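Local atomic coordinates of transcriptional regulator, AraC family (Pseudomonas putida, PDB entry 3GRA), a protein that probably regulates transcription as a sequence-specific DNA-binding factor of the AraC family, the present chain being its DJ-1/PfpI-like domain. Residues S17-L28 against P161-V172; W108-R116 against I127-R138. One frame throughout, in Å; residues are numbered along the deposited sequence.

Contact 1: residues S17-L28 against P161-V172; sequences SMASFTVAMDVL and PNGAMELMLGLV
The S20 hydroxyl sits between two neighbours: OG shares a 2.8 Å hydrogen bond with OG of S17, either of which could be the donor, and also rests on P161, 3.7 Å from its CA. S17 holds the N-cap position of helix 18-28 and P161 begins the partner helix, so the two first turns meet here. Segments 18-28 and 161-172 run in the same general direction, crossing at -25° with their axes 8.1 Å apart. V23 straddles the next turn: CG2, anti to the backbone N, presses on M165 CB at a tight 3.5 Å, while CG1 leans over P161 O and A164 CB. In the α/β domain of this DJ-1/PfpI family member, the two helices follow strands 6-12 and 155-158 of the central sheet. V27 is a true knob, its side chain set in a hole formed by M165, M168, L169 and V172; CG1 lies 3.7 Å from V172 CG2. The first torsion of M168 puts CG 3.5 Å from A24 CB, and the bend at chi2 turns SE to L28, 4.0 Å from CD2. L28 touches V8 and F10 of the sheet; F21 and M25, facing away, pack on L57 of the second subunit.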
loop_
_atom_site.group_PDB
_atom_site.type_symbol
_atom_site.label_atom_id
_atom_site.label_comp_id
_atom_site.label_asym_id
_atom_site.label_seq_id
_atom_site.Cartn_x
_atom_site.Cartn_y
_atom_site.Cartn_z
ATOM N N SER A 17 0.738 -6.569 4.599
ATOM C CA SER A 17 1.777 -5.690 4.079
ATOM C C SER A 17 1.109 -4.681 3.132
ATOM O O SER A 17 0.608 -5.048 2.068
ATOM C CB SER A 17 2.806 -6.522 3.326
ATOM O OG SER A 17 3.663 -5.680 2.588
HETATM N N MSE A 18 1.078 -3.411 3.511
HETATM C CA MSE A 18 0.420 -2.421 2.654
HETATM C C MSE A 18 1.171 -2.163 1.353
HETATM O O MSE A 18 0.560 -1.934 0.304
HETATM C CB MSE A 18 0.241 -1.086 3.395
HETATM C CG MSE A 18 -0.354 0.013 2.522
HETATM SE SE MSE A 18 -2.116 -0.167 2.213
HETATM C CE MSE A 18 -2.687 0.890 3.537
ATOM N N ALA A 19 2.496 -2.196 1.446
ATOM C CA ALA A 19 3.374 -1.968 0.308
ATOM C C ALA A 19 3.246 -3.102 -0.715
ATOM O O ALA A 19 3.363 -2.875 -1.921
ATOM C CB ALA A 19 4.821 -1.851 0.787
ATOM N N SER A 20 3.021 -4.320 -0.227
ATOM C CA SER A 20 2.867 -5.448 -1.125
ATOM C C SER A 20 1.566 -5.256 -1.893
ATOM O O SER A 20 1.514 -5.365 -3.121
ATOM C CB SER A 20 2.813 -6.768 -0.342
ATOM O OG SER A 20 4.083 -7.106 0.161
ATOM N N PHE A 21 0.515 -4.944 -1.152
ATOM C CA PHE A 21 -0.791 -4.757 -1.759
ATOM C C PHE A 21 -0.883 -3.571 -2.725
ATOM O O PHE A 21 -1.403 -3.711 -3.829
ATOM C CB PHE A 21 -1.856 -4.614 -0.680
ATOM C CG PHE A 21 -3.235 -4.402 -1.226
ATOM C CD1 PHE A 21 -3.813 -5.345 -2.074
ATOM C CD2 PHE A 21 -3.950 -3.259 -0.911
ATOM C CE1 PHE A 21 -5.077 -5.142 -2.592
ATOM C CE2 PHE A 21 -5.222 -3.047 -1.428
ATOM C CZ PHE A 21 -5.788 -3.984 -2.267
ATOM N N THR A 22 -0.386 -2.410 -2.311
ATOM C CA THR A 22 -0.458 -1.222 -3.151
ATOM C C THR A 22 0.405 -1.305 -4.413
ATOM O O THR A 22 0.015 -0.790 -5.461
ATOM C CB THR A 22 -0.083 0.050 -2.364
ATOM O OG1 THR A 22 1.283 -0.027 -1.936
ATOM C CG2 THR A 22 -0.984 0.200 -1.149
ATOM N N VAL A 23 1.568 -1.941 -4.333
ATOM C CA VAL A 23 2.377 -2.043 -5.533
ATOM C C VAL A 23 1.725 -3.018 -6.529
ATOM O O VAL A 23 1.704 -2.766 -7.731
ATOM C CB VAL A 23 3.823 -2.491 -5.214
ATOM C CG1 VAL A 23 3.840 -3.931 -4.739
ATOM C CG2 VAL A 23 4.689 -2.323 -6.455
ATOM N N ALA A 24 1.182 -4.128 -6.034
ATOM C CA ALA A 24 0.531 -5.067 -6.934
ATOM C C ALA A 24 -0.628 -4.362 -7.648
ATOM O O ALA A 24 -0.786 -4.502 -8.858
ATOM C CB ALA A 24 0.019 -6.273 -6.173
HETATM N N MSE A 25 -1.421 -3.601 -6.889
HETATM C CA MSE A 25 -2.564 -2.866 -7.435
HETATM C C MSE A 25 -2.121 -1.820 -8.448
HETATM O O MSE A 25 -2.786 -1.596 -9.455
HETATM C CB MSE A 25 -3.355 -2.167 -6.317
HETATM C CG MSE A 25 -4.334 -3.050 -5.551
HETATM SE SE MSE A 25 -5.808 -3.504 -6.485
HETATM C CE MSE A 25 -6.744 -1.991 -6.421
ATOM N N ASP A 26 -1.006 -1.169 -8.163
ATOM C CA ASP A 26 -0.484 -0.160 -9.059
ATOM C C ASP A 26 -0.316 -0.807 -10.445
ATOM O O ASP A 26 -0.804 -0.283 -11.450
ATOM C CB ASP A 26 0.858 0.343 -8.538
ATOM C CG ASP A 26 1.025 1.838 -8.708
ATOM O OD1 ASP A 26 0.145 2.469 -9.339
ATOM O OD2 ASP A 26 2.036 2.382 -8.212
ATOM N N VAL A 27 0.351 -1.958 -10.477
ATOM C CA VAL A 27 0.575 -2.688 -11.715
ATOM C C VAL A 27 -0.718 -2.949 -12.486
ATOM O O VAL A 27 -0.777 -2.732 -13.692
ATOM C CB VAL A 27 1.254 -4.056 -11.447
ATOM C CG1 VAL A 27 1.402 -4.828 -12.747
ATOM C CG2 VAL A 27 2.611 -3.846 -10.784
ATOM N N LEU A 28 -1.749 -3.420 -11.789
ATOM C CA LEU A 28 -3.022 -3.716 -12.432
ATOM C C LEU A 28 -3.780 -2.452 -12.854
ATOM O O LEU A 28 -4.494 -2.455 -13.853
ATOM C CB LEU A 28 -3.888 -4.573 -11.501
ATOM C CG LEU A 28 -3.228 -5.857 -10.976
ATOM C CD1 LEU A 28 -4.195 -6.570 -10.051
ATOM C CD2 LEU A 28 -2.812 -6.765 -12.131
ATOM N N PRO A 161 7.555 -6.875 -1.146
ATOM C CA PRO A 161 6.857 -5.872 -1.958
ATOM C C PRO A 161 7.359 -5.923 -3.405
ATOM O O PRO A 161 6.572 -5.927 -4.344
ATOM C CB PRO A 161 7.218 -4.552 -1.266
ATOM C CG PRO A 161 7.388 -4.973 0.179
ATOM C CD PRO A 161 8.160 -6.261 0.055
ATOM N N ASN A 162 8.675 -5.968 -3.572
ATOM C CA ASN A 162 9.250 -6.027 -4.913
ATOM C C ASN A 162 8.831 -7.314 -5.612
ATOM O O ASN A 162 8.538 -7.303 -6.795
ATOM C CB ASN A 162 10.778 -5.937 -4.865
ATOM C CG ASN A 162 11.394 -5.898 -6.255
ATOM O OD1 ASN A 162 12.200 -6.754 -6.611
ATOM N ND2 ASN A 162 11.004 -4.904 -7.051
ATOM N N GLY A 163 8.799 -8.419 -4.866
ATOM C CA GLY A 163 8.378 -9.690 -5.428
ATOM C C GLY A 163 6.944 -9.586 -5.927
ATOM O O GLY A 163 6.581 -10.181 -6.950
ATOM N N ALA A 164 6.132 -8.819 -5.201
ATOM C CA ALA A 164 4.736 -8.615 -5.556
ATOM C C ALA A 164 4.622 -7.772 -6.830
ATOM O O ALA A 164 3.734 -8.004 -7.651
ATOM C CB ALA A 164 3.993 -7.935 -4.410
HETATM N N MSE A 165 5.503 -6.789 -6.993
HETATM C CA MSE A 165 5.465 -5.965 -8.206
HETATM C C MSE A 165 5.826 -6.865 -9.400
HETATM O O MSE A 165 5.156 -6.827 -10.423
HETATM C CB MSE A 165 6.451 -4.788 -8.122
HETATM C CG MSE A 165 6.457 -3.866 -9.375
HETATM SE SE MSE A 165 7.738 -2.549 -9.325
HETATM C CE MSE A 165 9.156 -3.495 -9.855
ATOM N N GLU A 166 6.866 -7.682 -9.250
ATOM C CA GLU A 166 7.276 -8.578 -10.329
ATOM C C GLU A 166 6.184 -9.616 -10.598
ATOM O O GLU A 166 5.930 -9.977 -11.744
ATOM C CB GLU A 166 8.576 -9.310 -9.985
ATOM C CG GLU A 166 9.840 -8.446 -9.922
ATOM C CD GLU A 166 10.191 -7.783 -11.248
ATOM O OE1 GLU A 166 9.839 -8.333 -12.319
ATOM O OE2 GLU A 166 10.834 -6.713 -11.217
ATOM N N LEU A 167 5.536 -10.086 -9.533
ATOM C CA LEU A 167 4.493 -11.086 -9.669
ATOM C C LEU A 167 3.358 -10.595 -10.564
ATOM O O LEU A 167 2.940 -11.309 -11.470
ATOM C CB LEU A 167 3.949 -11.487 -8.292
ATOM C CG LEU A 167 2.945 -12.649 -8.265
ATOM C CD1 LEU A 167 3.644 -13.959 -8.621
ATOM C CD2 LEU A 167 2.324 -12.751 -6.876
HETATM N N MSE A 168 2.865 -9.384 -10.318
HETATM C CA MSE A 168 1.783 -8.851 -11.135
HETATM C C MSE A 168 2.270 -8.481 -12.539
HETATM O O MSE A 168 1.485 -8.455 -13.480
HETATM C CB MSE A 168 1.119 -7.654 -10.448
HETATM C CG MSE A 168 0.312 -8.019 -9.183
HETATM SE SE MSE A 168 -1.101 -9.126 -9.445
HETATM C CE MSE A 168 -0.376 -10.674 -9.131
ATOM N N LEU A 169 3.559 -8.198 -12.686
ATOM C CA LEU A 169 4.114 -7.893 -14.002
ATOM C C LEU A 169 4.145 -9.218 -14.743
ATOM O O LEU A 169 3.913 -9.280 -15.954
ATOM C CB LEU A 169 5.536 -7.315 -13.888
ATOM C CG LEU A 169 5.553 -5.802 -13.626
ATOM C CD1 LEU A 169 6.933 -5.339 -13.176
ATOM C CD2 LEU A 169 5.108 -5.087 -14.907
ATOM N N GLY A 170 4.417 -10.285 -13.997
ATOM C CA GLY A 170 4.450 -11.605 -14.592
ATOM C C GLY A 170 3.058 -11.944 -15.094
ATOM O O GLY A 170 2.885 -12.548 -16.155
ATOM N N LEU A 171 2.054 -11.527 -14.329
ATOM C CA LEU A 171 0.675 -11.781 -14.699
ATOM C C LEU A 171 0.305 -10.971 -15.941
ATOM O O LEU A 171 -0.325 -11.495 -16.856
ATOM C CB LEU A 171 -0.267 -11.422 -13.541
ATOM C CG LEU A 171 -1.776 -11.585 -13.798
ATOM C CD1 LEU A 171 -2.049 -13.013 -14.259
ATOM C CD2 LEU A 171 -2.586 -11.283 -12.520
ATOM N N VAL A 172 0.697 -9.698 -15.969
ATOM C CA VAL A 172 0.394 -8.835 -17.108
ATOM C C VAL A 172 1.056 -9.367 -18.383
ATOM O O VAL A 172 0.457 -9.385 -19.455
ATOM C CB VAL A 172 0.876 -7.394 -16.843
ATOM C CG1 VAL A 172 0.593 -6.508 -18.054
ATOM C CG2 VAL A 172 0.176 -6.841 -15.602
#

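Contact 2: residues W108-R116 against I127-R138; sequences WNGAWFLGR and IHPEQRASLSER
W108 and H128 meet twice, through backbone and through rings. The amide N of H128 donates to W108 O at 2.9 Å, and the imidazole lies nearly parallel to the indole, planes 8° apart, but slid so far toward the rim that the rings barely overlap; H128 CB sits over the five-membered ring in a CH-pi contact. W108 has a positive phi, 68°, in the sharp turn between strand 103-107 and helix 110-117, as at the nucleophile elbow of DJ-1/PfpI relatives, where a cysteine commonly stands. Next to it, N109 ND2 donates to Q131 OE1 at 2.8 Å, coming from above the carbonyl plane, and also to G80 O. A water ties the two pairs together: it accepts from W108 NE1 at 2.7 Å and donates to Q131 OE1 at 2.6 Å.

Beyond this polar end, helices 110-116 and 132-138 run side by side, bridged by W112. With CG anti to the backbone N (chi1 -175°), its indole reaches across to the second helix, while W112 CB touches I127 CD1. At the ring edge, W112 NE1 meets S134 CB at 3.4 Å. R138 approaches obliquely, its NE 3.2 Å from W112 CZ2. W112 NE1, buried here, has no polar partner in the model. With an alanine here the space beside S134 and L135 would probably be left unfilled, and R138 would lose the ring it crosses and be freer to turn. R116, further along, is salt-bridged to D91, a residue seen to bind magnesium, and donates to K86 O. Where the helices come together, L135 reaches past A111 O to put its CD1 3.8 Å from G115 CA, where any CB would collide with it.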
loop_
_atom_site.group_PDB
_atom_site.type_symbol
_atom_site.label_atom_id
_atom_site.label_comp_id
_atom_site.label_asym_id
_atom_site.label_seq_id
_atom_site.Cartn_x
_atom_site.Cartn_y
_atom_site.Cartn_z
ATOM N N TRP A 108 3.573 -11.646 0.606
ATOM C CA TRP A 108 4.295 -11.673 1.877
ATOM C C TRP A 108 4.316 -13.113 2.409
ATOM O O TRP A 108 5.264 -13.840 2.138
ATOM C CB TRP A 108 3.671 -10.717 2.894
ATOM C CG TRP A 108 4.612 -10.429 4.042
ATOM C CD1 TRP A 108 4.794 -11.186 5.168
ATOM C CD2 TRP A 108 5.578 -9.376 4.107
ATOM N NE1 TRP A 108 5.822 -10.672 5.930
ATOM C CE2 TRP A 108 6.319 -9.559 5.302
ATOM C CE3 TRP A 108 5.895 -8.290 3.271
ATOM C CZ2 TRP A 108 7.363 -8.700 5.676
ATOM C CZ3 TRP A 108 6.939 -7.429 3.649
ATOM C CH2 TRP A 108 7.655 -7.645 4.843
ATOM N N ASN A 109 3.290 -13.526 3.150
ATOM C CA ASN A 109 3.219 -14.914 3.632
ATOM C C ASN A 109 1.896 -15.583 3.296
ATOM O O ASN A 109 1.571 -16.637 3.833
ATOM C CB ASN A 109 3.463 -15.019 5.140
ATOM C CG ASN A 109 2.580 -14.102 5.938
ATOM O OD1 ASN A 109 1.379 -13.986 5.676
ATOM N ND2 ASN A 109 3.169 -13.444 6.931
ATOM N N GLY A 110 1.136 -14.985 2.383
ATOM C CA GLY A 110 -0.137 -15.581 2.006
ATOM C C GLY A 110 0.017 -17.020 1.534
ATOM O O GLY A 110 -0.910 -17.818 1.620
ATOM N N ALA A 111 1.194 -17.363 1.026
ATOM C CA ALA A 111 1.426 -18.709 0.557
ATOM C C ALA A 111 1.316 -19.676 1.721
ATOM O O ALA A 111 1.000 -20.853 1.536
ATOM C CB ALA A 111 2.788 -18.821 -0.107
ATOM N N TRP A 112 1.574 -19.201 2.930
ATOM C CA TRP A 112 1.436 -20.094 4.088
ATOM C C TRP A 112 -0.011 -20.634 4.110
ATOM O O TRP A 112 -0.238 -21.827 4.314
ATOM C CB TRP A 112 1.720 -19.344 5.394
ATOM C CG TRP A 112 1.710 -20.243 6.603
ATOM C CD1 TRP A 112 2.726 -21.047 7.042
ATOM C CD2 TRP A 112 0.619 -20.447 7.511
ATOM N NE1 TRP A 112 2.332 -21.737 8.167
ATOM C CE2 TRP A 112 1.044 -21.386 8.476
ATOM C CE3 TRP A 112 -0.679 -19.928 7.600
ATOM C CZ2 TRP A 112 0.219 -21.811 9.523
ATOM C CZ3 TRP A 112 -1.498 -20.352 8.640
ATOM C CH2 TRP A 112 -1.044 -21.284 9.588
ATOM N N PHE A 113 -0.974 -19.751 3.859
ATOM C CA PHE A 113 -2.399 -20.095 3.862
ATOM C C PHE A 113 -2.776 -21.013 2.714
ATOM O O PHE A 113 -3.566 -21.937 2.875
ATOM C CB PHE A 113 -3.222 -18.809 3.824
ATOM C CG PHE A 113 -3.080 -17.971 5.073
ATOM C CD1 PHE A 113 -3.784 -18.292 6.230
ATOM C CD2 PHE A 113 -2.239 -16.860 5.093
ATOM C CE1 PHE A 113 -3.656 -17.514 7.379
ATOM C CE2 PHE A 113 -2.109 -16.087 6.243
ATOM C CZ PHE A 113 -2.821 -16.414 7.385
ATOM N N LEU A 114 -2.220 -20.754 1.539
ATOM C CA LEU A 114 -2.475 -21.612 0.388
ATOM C C LEU A 114 -1.854 -22.971 0.712
ATOM O O LEU A 114 -2.352 -24.011 0.294
ATOM C CB LEU A 114 -1.814 -21.027 -0.858
ATOM C CG LEU A 114 -2.540 -19.882 -1.577
ATOM C CD1 LEU A 114 -3.081 -18.871 -0.580
ATOM C CD2 LEU A 114 -1.569 -19.227 -2.563
ATOM N N GLY A 115 -0.762 -22.948 1.467
ATOM C CA GLY A 115 -0.094 -24.181 1.845
ATOM C C GLY A 115 -0.953 -25.043 2.758
ATOM O O GLY A 115 -1.161 -26.229 2.494
ATOM N N ARG A 116 -1.460 -24.435 3.828
ATOM C CA ARG A 116 -2.302 -25.133 4.791
ATOM C C ARG A 116 -3.581 -25.647 4.134
ATOM O O ARG A 116 -4.110 -26.695 4.514
ATOM C CB ARG A 116 -2.666 -24.196 5.945
ATOM C CG ARG A 116 -3.420 -24.869 7.091
ATOM C CD ARG A 116 -3.834 -23.836 8.123
ATOM N NE ARG A 116 -4.783 -22.889 7.548
ATOM C CZ ARG A 116 -5.171 -21.756 8.119
ATOM N NH1 ARG A 116 -4.695 -21.400 9.300
ATOM N NH2 ARG A 116 -6.044 -20.978 7.496
ATOM N N ILE A 127 7.656 -17.263 -0.299
ATOM C CA ILE A 127 7.083 -16.888 0.987
ATOM C C ILE A 127 8.126 -16.178 1.816
ATOM O O ILE A 127 9.313 -16.422 1.664
ATOM C CB ILE A 127 6.605 -18.153 1.763
ATOM C CG1 ILE A 127 5.945 -17.753 3.081
ATOM C CG2 ILE A 127 7.785 -19.073 2.021
ATOM C CD1 ILE A 127 5.320 -18.940 3.844
ATOM N N HIS A 128 7.682 -15.281 2.681
ATOM C CA HIS A 128 8.607 -14.592 3.548
ATOM C C HIS A 128 9.322 -15.657 4.388
ATOM O O HIS A 128 8.715 -16.650 4.782
ATOM C CB HIS A 128 7.869 -13.642 4.487
ATOM C CG HIS A 128 8.792 -12.779 5.290
ATOM N ND1 HIS A 128 9.267 -11.568 4.829
ATOM C CD2 HIS A 128 9.403 -12.996 6.479
ATOM C CE1 HIS A 128 10.133 -11.078 5.697
ATOM N NE2 HIS A 128 10.234 -11.926 6.707
ATOM N N PRO A 129 10.622 -15.463 4.656
ATOM C CA PRO A 129 11.452 -16.384 5.450
ATOM C C PRO A 129 10.887 -16.733 6.836
ATOM O O PRO A 129 10.995 -17.873 7.291
ATOM C CB PRO A 129 12.785 -15.643 5.541
ATOM C CG PRO A 129 12.847 -14.954 4.189
ATOM C CD PRO A 129 11.443 -14.378 4.088
ATOM N N GLU A 130 10.274 -15.756 7.496
ATOM C CA GLU A 130 9.710 -15.971 8.832
ATOM C C GLU A 130 8.739 -17.150 8.851
ATOM O O GLU A 130 8.629 -17.848 9.864
ATOM C CB GLU A 130 8.995 -14.701 9.309
ATOM C CG GLU A 130 8.679 -14.638 10.809
ATOM C CD GLU A 130 9.926 -14.582 11.681
ATOM O OE1 GLU A 130 10.885 -13.870 11.306
ATOM O OE2 GLU A 130 9.941 -15.242 12.746
ATOM N N GLN A 131 8.054 -17.395 7.736
ATOM C CA GLN A 131 7.088 -18.490 7.688
ATOM C C GLN A 131 7.491 -19.679 6.825
ATOM O O GLN A 131 6.692 -20.581 6.602
ATOM C CB GLN A 131 5.721 -17.970 7.225
ATOM C CG GLN A 131 4.895 -17.251 8.306
ATOM C CD GLN A 131 5.386 -15.839 8.604
ATOM O OE1 GLN A 131 5.319 -14.952 7.748
ATOM N NE2 GLN A 131 5.875 -15.622 9.830
ATOM N N ARG A 132 8.729 -19.690 6.349
ATOM C CA ARG A 132 9.209 -20.770 5.497
ATOM C C ARG A 132 9.227 -22.118 6.214
ATOM O O ARG A 132 8.778 -23.132 5.672
ATOM C CB ARG A 132 10.613 -20.434 4.985
ATOM C CG ARG A 132 11.145 -21.322 3.868
ATOM C CD ARG A 132 12.631 -21.049 3.648
ATOM N NE ARG A 132 12.889 -19.635 3.386
ATOM C CZ ARG A 132 13.974 -18.977 3.793
ATOM N NH1 ARG A 132 14.909 -19.605 4.493
ATOM N NH2 ARG A 132 14.130 -17.690 3.492
ATOM N N ALA A 133 9.739 -22.136 7.437
ATOM C CA ALA A 133 9.814 -23.390 8.184
ATOM C C ALA A 133 8.430 -24.010 8.415
ATOM O O ALA A 133 8.232 -25.205 8.185
ATOM C CB ALA A 133 10.533 -23.159 9.521
ATOM N N SER A 134 7.474 -23.195 8.855
ATOM C CA SER A 134 6.117 -23.673 9.106
ATOM C C SER A 134 5.435 -24.193 7.846
ATOM O O SER A 134 4.748 -25.210 7.889
ATOM C CB SER A 134 5.264 -22.556 9.701
ATOM O OG SER A 134 5.883 -22.006 10.846
ATOM N N LEU A 135 5.623 -23.483 6.731
ATOM C CA LEU A 135 5.028 -23.866 5.446
ATOM C C LEU A 135 5.497 -25.238 4.979
ATOM O O LEU A 135 4.723 -26.005 4.409
ATOM C CB LEU A 135 5.360 -22.827 4.371
ATOM C CG LEU A 135 4.935 -23.171 2.935
ATOM C CD1 LEU A 135 3.447 -23.523 2.908
ATOM C CD2 LEU A 135 5.222 -21.997 2.012
ATOM N N SER A 136 6.774 -25.534 5.208
ATOM C CA SER A 136 7.353 -26.814 4.816
ATOM C C SER A 136 6.855 -27.913 5.748
ATOM O O SER A 136 6.602 -29.036 5.318
ATOM C CB SER A 136 8.881 -26.745 4.881
ATOM O OG SER A 136 9.402 -25.781 3.986
ATOM N N GLU A 137 6.713 -27.576 7.026
ATOM C CA GLU A 137 6.242 -28.522 8.035
ATOM C C GLU A 137 4.787 -28.913 7.811
ATOM O O GLU A 137 4.417 -30.071 7.997
ATOM C CB GLU A 137 6.404 -27.922 9.437
ATOM C CG GLU A 137 7.803 -28.073 10.026
ATOM C CD GLU A 137 8.057 -27.140 11.198
ATOM O OE1 GLU A 137 7.141 -26.949 12.026
ATOM O OE2 GLU A 137 9.178 -26.603 11.296
ATOM N N ARG A 138 3.973 -27.945 7.399
ATOM C CA ARG A 138 2.555 -28.183 7.154
ATOM C C ARG A 138 2.244 -28.626 5.732
ATOM O O ARG A 138 1.189 -29.212 5.483
ATOM C CB ARG A 138 1.752 -26.918 7.461
ATOM C CG ARG A 138 1.706 -26.536 8.928
ATOM C CD ARG A 138 1.131 -25.140 9.090
ATOM N NE ARG A 138 0.818 -24.816 10.480
ATOM C CZ ARG A 138 -0.217 -25.311 11.152
ATOM N NH1 ARG A 138 -1.050 -26.161 10.566
ATOM N NH2 ARG A 138 -0.422 -24.948 12.408
HETATM O O HOH W 1 6.459 -12.638 7.648
#

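In the fold
Contact 2 is nested within the long chain loop that contact 1 closes: 17-28 comes first, then 108-116 and 127-138, and 161-172 last. Their centres lie about 19 Å apart, yet they touch, because the W108 ring packs on S17, S20 and P161 at the starts of the two helices of contact 1. Three of the helices, 18-34, 110-117 and 161-176, follow strands 6-12, 103-107 and 155-158 of one mixed sheet, so both contacts belong to a single DJ-1/PfpI-like domain. Contact 1 is buried and borders the second subunit; contact 2 is more peripheral, reaching toward the magnesium-binding residue D91. The AraC-type helix-turn-helix part of the protein probably lies outside this chain.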